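Local coordinates for In2-1 family protein, glutathione transferase lambda3 (PDB 4PQI) that binds glutathione in a GST fold and probably catalyses glutathione-dependent thiol transfer as a monomeric plant lambda-class glutathione transferase, at residues L19-Q25 and R70-Y74; R188-F192 and L231-K236. All blocks are in the same frame, centred on the assembly; numbering follows the deposited sequence.

Interaction 1: residues L19-Q25 and R70-Y74; sequences LDATAEQ and RPAWY. With GSH (glutathione), chain B.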
loop_
_atom_site.group_PDB
_atom_site.type_symbol
_atom_site.label_atom_id
_atom_site.label_comp_id
_atom_site.label_asym_id
_atom_site.label_seq_id
_atom_site.Cartn_x
_atom_site.Cartn_y
_atom_site.Cartn_z
ATOM N N LEU A 19 18.350 -3.823 -6.255
ATOM C CA LEU A 19 19.373 -3.530 -7.258
ATOM C C LEU A 19 19.938 -2.123 -7.088
ATOM O O LEU A 19 19.177 -1.148 -7.066
ATOM C CB LEU A 19 18.752 -3.625 -8.651
ATOM C CG LEU A 19 18.087 -4.946 -9.034
ATOM C CD1 LEU A 19 17.463 -4.844 -10.442
ATOM C CD2 LEU A 19 19.076 -6.067 -8.969
ATOM N N ASP A 20 21.261 -2.011 -7.017
ATOM C CA ASP A 20 21.899 -0.702 -6.902
ATOM C C ASP A 20 22.223 -0.089 -8.260
ATOM O O ASP A 20 21.876 -0.644 -9.308
ATOM C CB ASP A 20 23.169 -0.783 -6.052
ATOM C CG ASP A 20 24.253 -1.654 -6.680
ATOM O OD1 ASP A 20 24.310 -1.783 -7.920
ATOM O OD2 ASP A 20 25.069 -2.216 -5.921
ATOM N N ALA A 21 22.932 1.037 -8.230
ATOM C CA ALA A 21 23.182 1.822 -9.431
ATOM C C ALA A 21 23.927 1.061 -10.517
ATOM O O ALA A 21 23.777 1.379 -11.684
ATOM C CB ALA A 21 23.913 3.113 -9.092
ATOM N N THR A 22 24.745 0.082 -10.125
ATOM C CA THR A 22 25.548 -0.676 -11.078
ATOM C C THR A 22 24.891 -1.991 -11.528
ATOM O O THR A 22 25.485 -2.736 -12.316
ATOM C CB THR A 22 26.947 -1.006 -10.512
ATOM O OG1 THR A 22 26.812 -1.883 -9.394
ATOM C CG2 THR A 22 27.690 0.260 -10.084
ATOM N N ALA A 23 23.695 -2.294 -11.022
ATOM C CA ALA A 23 23.029 -3.567 -11.356
ATOM C C ALA A 23 22.633 -3.707 -12.835
ATOM O O ALA A 23 22.288 -2.730 -13.512
ATOM C CB ALA A 23 21.814 -3.792 -10.471
ATOM N N GLU A 24 22.667 -4.944 -13.320
ATOM C CA GLU A 24 22.242 -5.232 -14.677
ATOM C C GLU A 24 20.753 -4.993 -14.788
ATOM O O GLU A 24 19.998 -5.151 -13.821
ATOM C CB GLU A 24 22.535 -6.681 -15.055
ATOM C CG GLU A 24 24.002 -7.030 -15.041
ATOM C CD GLU A 24 24.653 -6.722 -16.362
ATOM O OE1 GLU A 24 25.272 -5.641 -16.485
ATOM O OE2 GLU A 24 24.528 -7.557 -17.285
ATOM N N GLN A 25 20.326 -4.634 -15.983
ATOM C CA GLN A 25 18.917 -4.409 -16.217
ATOM C C GLN A 25 18.233 -5.729 -16.601
ATOM O O GLN A 25 18.741 -6.444 -17.468
ATOM C CB GLN A 25 18.748 -3.376 -17.330
ATOM C CG GLN A 25 17.269 -3.054 -17.588
ATOM C CD GLN A 25 17.048 -2.144 -18.785
ATOM O OE1 GLN A 25 17.997 -1.678 -19.408
ATOM N NE2 GLN A 25 15.777 -1.900 -19.119
ATOM N N ARG A 70 19.771 4.508 -7.482
ATOM C CA ARG A 70 19.064 3.629 -8.399
ATOM C C ARG A 70 19.777 3.524 -9.739
ATOM O O ARG A 70 20.469 4.451 -10.145
ATOM C CB ARG A 70 17.608 4.098 -8.575
ATOM C CG ARG A 70 17.381 5.225 -9.568
ATOM C CD ARG A 70 15.970 5.801 -9.398
ATOM N NE ARG A 70 15.848 6.522 -8.131
ATOM C CZ ARG A 70 14.898 7.411 -7.846
ATOM N NH1 ARG A 70 13.970 7.709 -8.739
ATOM N NH2 ARG A 70 14.887 8.024 -6.663
ATOM N N PRO A 71 19.619 2.385 -10.427
ATOM C CA PRO A 71 20.229 2.280 -11.757
ATOM C C PRO A 71 19.633 3.326 -12.689
ATOM O O PRO A 71 18.406 3.525 -12.709
ATOM C CB PRO A 71 19.832 0.881 -12.229
ATOM C CG PRO A 71 19.315 0.167 -11.026
ATOM C CD PRO A 71 18.809 1.207 -10.084
ATOM N N ALA A 72 20.513 4.017 -13.405
ATOM C CA ALA A 72 20.136 5.019 -14.382
ATOM C C ALA A 72 19.227 4.442 -15.473
ATOM O O ALA A 72 18.432 5.179 -16.063
ATOM C CB ALA A 72 21.405 5.641 -15.016
ATOM N N TRP A 73 19.340 3.141 -15.754
ATOM C CA TRP A 73 18.493 2.544 -16.798
ATOM C C TRP A 73 16.995 2.593 -16.481
ATOM O O TRP A 73 16.144 2.417 -17.359
ATOM C CB TRP A 73 18.921 1.106 -17.155
ATOM C CG TRP A 73 19.058 0.100 -16.029
ATOM C CD1 TRP A 73 20.237 -0.449 -15.567
ATOM C CD2 TRP A 73 18.006 -0.520 -15.253
ATOM N NE1 TRP A 73 19.980 -1.334 -14.548
ATOM C CE2 TRP A 73 18.624 -1.398 -14.335
ATOM C CE3 TRP A 73 16.609 -0.401 -15.234
ATOM C CZ2 TRP A 73 17.901 -2.161 -13.423
ATOM C CZ3 TRP A 73 15.883 -1.162 -14.310
ATOM C CH2 TRP A 73 16.535 -2.030 -13.424
ATOM N N TYR A 74 16.661 2.831 -15.223
ATOM C CA TYR A 74 15.246 2.869 -14.863
ATOM C C TYR A 74 14.514 4.117 -15.443
ATOM O O TYR A 74 13.551 3.969 -16.204
ATOM C CB TYR A 74 15.048 2.646 -13.352
ATOM C CG TYR A 74 13.597 2.615 -12.945
ATOM C CD1 TYR A 74 12.781 1.550 -13.313
ATOM C CD2 TYR A 74 13.044 3.643 -12.193
ATOM C CE1 TYR A 74 11.440 1.514 -12.968
ATOM C CE2 TYR A 74 11.693 3.618 -11.824
ATOM C CZ TYR A 74 10.904 2.550 -12.218
ATOM O OH TYR A 74 9.586 2.502 -11.876
HETATM N N1 GSH B . 1.511 8.831 -7.007
HETATM C CA1 GSH B . 2.516 7.784 -7.117
HETATM C C1 GSH B . 1.881 6.433 -6.905
HETATM O O11 GSH B . 2.254 5.420 -7.537
HETATM O O12 GSH B . 0.941 6.305 -6.098
HETATM C CB1 GSH B . 3.625 8.049 -6.101
HETATM C CG1 GSH B . 4.672 6.941 -6.054
HETATM C CD1 GSH B . 5.898 7.472 -5.342
HETATM O OE1 GSH B . 5.974 8.828 -4.997
HETATM N N2 GSH B . 6.895 6.648 -5.033
HETATM C CA2 GSH B . 8.072 7.198 -4.379
HETATM C C2 GSH B . 9.193 7.401 -5.358
HETATM O O2 GSH B . 9.355 6.532 -6.448
HETATM C CB2 GSH B . 8.534 6.270 -3.259
HETATM S SG2 GSH B . 7.632 6.560 -1.720
HETATM N N3 GSH B . 10.019 8.411 -5.143
HETATM C CA3 GSH B . 11.345 8.415 -5.731
HETATM C C3 GSH B . 11.513 9.630 -6.609
HETATM O O31 GSH B . 12.573 9.806 -7.259
HETATM O O32 GSH B . 10.583 10.471 -6.693
HETATM O O HOH W 1 23.258 3.811 -13.024
#

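Interaction 2: residues R188-F192 and L231-K236; sequences RLNIF and LVEFYK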
loop_
_atom_site.group_PDB
_atom_site.type_symbol
_atom_site.label_atom_id
_atom_site.label_comp_id
_atom_site.label_asym_id
_atom_site.label_seq_id
_atom_site.Cartn_x
_atom_site.Cartn_y
_atom_site.Cartn_z
ATOM N N ARG A 188 2.683 3.112 8.801
ATOM C CA ARG A 188 3.831 3.975 9.063
ATOM C C ARG A 188 3.466 5.138 9.985
ATOM O O ARG A 188 4.211 5.468 10.895
ATOM C CB ARG A 188 4.417 4.489 7.749
ATOM C CG ARG A 188 5.042 3.392 6.922
ATOM C CD ARG A 188 5.215 3.815 5.475
ATOM N NE ARG A 188 5.996 2.836 4.726
ATOM C CZ ARG A 188 5.528 1.651 4.346
ATOM N NH1 ARG A 188 4.284 1.301 4.654
ATOM N NH2 ARG A 188 6.303 0.815 3.666
ATOM N N LEU A 189 2.308 5.745 9.747
ATOM C CA LEU A 189 1.847 6.856 10.572
ATOM C C LEU A 189 1.665 6.430 12.029
ATOM O O LEU A 189 2.044 7.159 12.948
ATOM C CB LEU A 189 0.561 7.467 10.003
ATOM C CG LEU A 189 0.759 8.244 8.688
ATOM C CD1 LEU A 189 -0.589 8.627 8.088
ATOM C CD2 LEU A 189 1.640 9.480 8.875
ATOM N N ASN A 190 1.101 5.241 12.228
ATOM C CA ASN A 190 0.866 4.711 13.557
ATOM C C ASN A 190 2.183 4.637 14.331
ATOM O O ASN A 190 2.282 5.112 15.469
ATOM C CB ASN A 190 0.217 3.328 13.463
ATOM C CG ASN A 190 -0.329 2.850 14.787
ATOM O OD1 ASN A 190 -0.331 3.589 15.776
ATOM N ND2 ASN A 190 -0.816 1.616 14.813
ATOM N N ILE A 191 3.202 4.060 13.700
ATOM C CA ILE A 191 4.515 3.935 14.339
ATOM C C ILE A 191 5.166 5.293 14.598
ATOM O O ILE A 191 5.695 5.542 15.695
ATOM C CB ILE A 191 5.473 3.084 13.488
ATOM C CG1 ILE A 191 4.882 1.700 13.230
ATOM C CG2 ILE A 191 6.821 2.942 14.171
ATOM C CD1 ILE A 191 5.629 0.926 12.154
ATOM N N PHE A 192 5.127 6.168 13.593
ATOM C CA PHE A 192 5.825 7.450 13.680
ATOM C C PHE A 192 5.213 8.364 14.737
ATOM O O PHE A 192 5.926 8.882 15.599
ATOM C CB PHE A 192 5.880 8.144 12.318
ATOM C CG PHE A 192 6.651 9.444 12.316
ATOM C CD1 PHE A 192 7.969 9.497 12.776
ATOM C CD2 PHE A 192 6.070 10.608 11.827
ATOM C CE1 PHE A 192 8.682 10.690 12.760
ATOM C CE2 PHE A 192 6.780 11.804 11.809
ATOM C CZ PHE A 192 8.086 11.846 12.273
ATOM N N LEU A 231 11.933 2.982 9.627
ATOM C CA LEU A 231 10.880 3.929 9.262
ATOM C C LEU A 231 10.981 5.213 10.103
ATOM O O LEU A 231 10.935 6.323 9.572
ATOM C CB LEU A 231 9.504 3.267 9.405
ATOM C CG LEU A 231 8.214 4.024 9.075
ATOM C CD1 LEU A 231 7.769 4.919 10.229
ATOM C CD2 LEU A 231 8.321 4.815 7.772
ATOM N N VAL A 232 11.135 5.052 11.412
ATOM C CA VAL A 232 11.212 6.192 12.328
ATOM C C VAL A 232 12.394 7.131 12.028
ATOM O O VAL A 232 12.213 8.351 11.905
ATOM C CB VAL A 232 11.258 5.723 13.798
ATOM C CG1 VAL A 232 11.360 6.918 14.743
ATOM C CG2 VAL A 232 10.025 4.878 14.119
ATOM N N GLU A 233 13.593 6.565 11.899
ATOM C CA GLU A 233 14.767 7.357 11.546
ATOM C C GLU A 233 14.553 8.093 10.227
ATOM O O GLU A 233 14.889 9.270 10.098
ATOM C CB GLU A 233 16.028 6.489 11.472
ATOM C CG GLU A 233 17.233 7.213 10.847
ATOM C CD GLU A 233 18.573 6.784 11.431
ATOM O OE1 GLU A 233 18.583 6.222 12.549
ATOM O OE2 GLU A 233 19.615 7.018 10.775
ATOM N N PHE A 234 13.980 7.394 9.254
ATOM C CA PHE A 234 13.691 7.983 7.951
ATOM C C PHE A 234 12.737 9.175 8.066
ATOM O O PHE A 234 12.994 10.236 7.491
ATOM C CB PHE A 234 13.136 6.916 6.999
ATOM C CG PHE A 234 12.699 7.452 5.661
ATOM C CD1 PHE A 234 13.572 8.173 4.864
ATOM C CD2 PHE A 234 11.415 7.214 5.195
ATOM C CE1 PHE A 234 13.170 8.662 3.632
ATOM C CE2 PHE A 234 11.009 7.692 3.974
ATOM C CZ PHE A 234 11.890 8.421 3.187
ATOM N N TYR A 235 11.655 9.008 8.824
ATOM C CA TYR A 235 10.648 10.065 8.964
ATOM C C TYR A 235 11.097 11.258 9.813
ATOM O O TYR A 235 10.689 12.397 9.562
ATOM C CB TYR A 235 9.335 9.509 9.511
ATOM C CG TYR A 235 8.405 8.965 8.444
ATOM C CD1 TYR A 235 8.863 8.697 7.161
ATOM C CD2 TYR A 235 7.062 8.735 8.724
ATOM C CE1 TYR A 235 8.008 8.194 6.191
ATOM C CE2 TYR A 235 6.212 8.229 7.776
ATOM C CZ TYR A 235 6.681 7.968 6.507
ATOM O OH TYR A 235 5.822 7.467 5.561
ATOM N N LYS A 236 11.915 10.994 10.829
ATOM C CA LYS A 236 12.542 12.075 11.576
ATOM C C LYS A 236 13.425 12.927 10.649
ATOM O O LYS A 236 13.406 14.163 10.706
ATOM C CB LYS A 236 13.361 11.523 12.751
ATOM C CG LYS A 236 12.521 10.897 13.864
ATOM C CD LYS A 236 13.283 10.830 15.203
ATOM C CE LYS A 236 14.307 9.710 15.225
ATOM N NZ LYS A 236 14.910 9.532 16.584
#

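Interaction 1: residues L19-Q25 and R70-Y74
On the outer flank of the glutathione pocket, the W73 indole shows how a loop can be fastened to a thioredoxin-like domain largely through one aromatic side chain. Its NE1 donates to A23 O at 2.9 Å. The N-H points almost straight at the oxygen (164°), which lies close to the ring plane, but the indole nitrogen stands above the carbonyl plane of A23. Q25 then covers one face of the indole, with CB 3.5 Å from the centroid of the five-membered ring in a CH-pi contact. With CG anti to the backbone N (chi1 -178°) and the chain extended beyond, Q25 lies along the ring, its amide plane only 7° from that of the indole. P71 CB lies over the opposite face, toward its rim, while L19 CD1 meets the edge of the six-membered ring at CZ2, 4.0 Å away. P71 also rests on the D20–A23 type I turn, its CG 3.2 Å from D20 O. The turn is stiffened by D20 OD1, which accepts from T22 N, making an Asx turn, and also from T22 OG1. One water bridges the segments, donating to A21 O and accepting from A72 N. Beyond this packing, R70 extends to the ligand, its NH1 (2.9 Å) and NH2 (3.0 Å) both gripping O31 of the glutathione glycine carboxylate; N82 and L67 O bind the same guanidinium. The contact thus sits at the start of helix 73-78, where L19 makes backbone hydrogen bonds with P64, at the end of outermost strand 60-64, and with I66 just after it.

Interaction 2: residues R188-F192 and L231-K236
F192 has CG anti to its own backbone nitrogen (chi1 -177°), which swings the phenyl ring across to helix 231-236, while L231 in the same first rotamer sends its two methyls back toward R188. The result illustrates how crossing helices interlock: F192 enters as a knob into the hole formed by L231, V232, Y235 and K236. Y235 CB lies over the phenyl face, 3.6 Å from the ring centroid, in a CH-pi contact. The tyrosine ring then turns its CD2 edge to the same phenyl, 3.7 Å from F192 CG, making a T-shaped pair with centroids 5.3 Å apart and planes at 89°. K236 CG arrives in the phenyl plane, 4.0 Å from CE1 of F192. An alanine in place of F192 would probably open a gap over Y235 CB and K236 CG and leave the CD2 edge of Y235 without this aromatic face.

One turn earlier, R188 contributes the aliphatic part of its side chain. Its CG packs 3.7 Å from L231 CD2, the methyl that also sits over the centre of the Y235 ring, and its CD touches Y235 OH. The charged and polar ends are held elsewhere: the guanidinium bonds to Q45, T40 O and P184 O, and the Y235 hydroxyl to Y139 of helix 118-139. At the more open side, I191 CG2 meets V232 CG2 at 3.7 Å.

The short helix axes cross at 82°, 9.9 Å apart at closest approach, so the side chains meet in one compact patch. A single knob in a hole, F192, thus joins two steeply crossed helices of the all-helical C-terminal domain of a glutathione transferase, where the last helix, 228-239, lies across helix 177-197 with the side chain of Y235 about 8 Å from bound glutathione.

Read from the N terminus, interaction 1 closes first: the loop before strand 33-37 returns to the start of helix 73-78, enclosing strands 33-37 and 60-64 and helix 42-54. Interaction 2 opens only later, joining helix 177-197 to the C-terminal helix 228-239 round a wholly helical and loop excursion. The two are therefore in series, neither nested nor crossed. One belongs to the thioredoxin-like part and the other to the helical part, with centres 27 Å apart and nearest atoms about 10 Å apart. Glutathione lies between the two parts, touched directly by interaction 1, while interaction 2 stops short of contact with it.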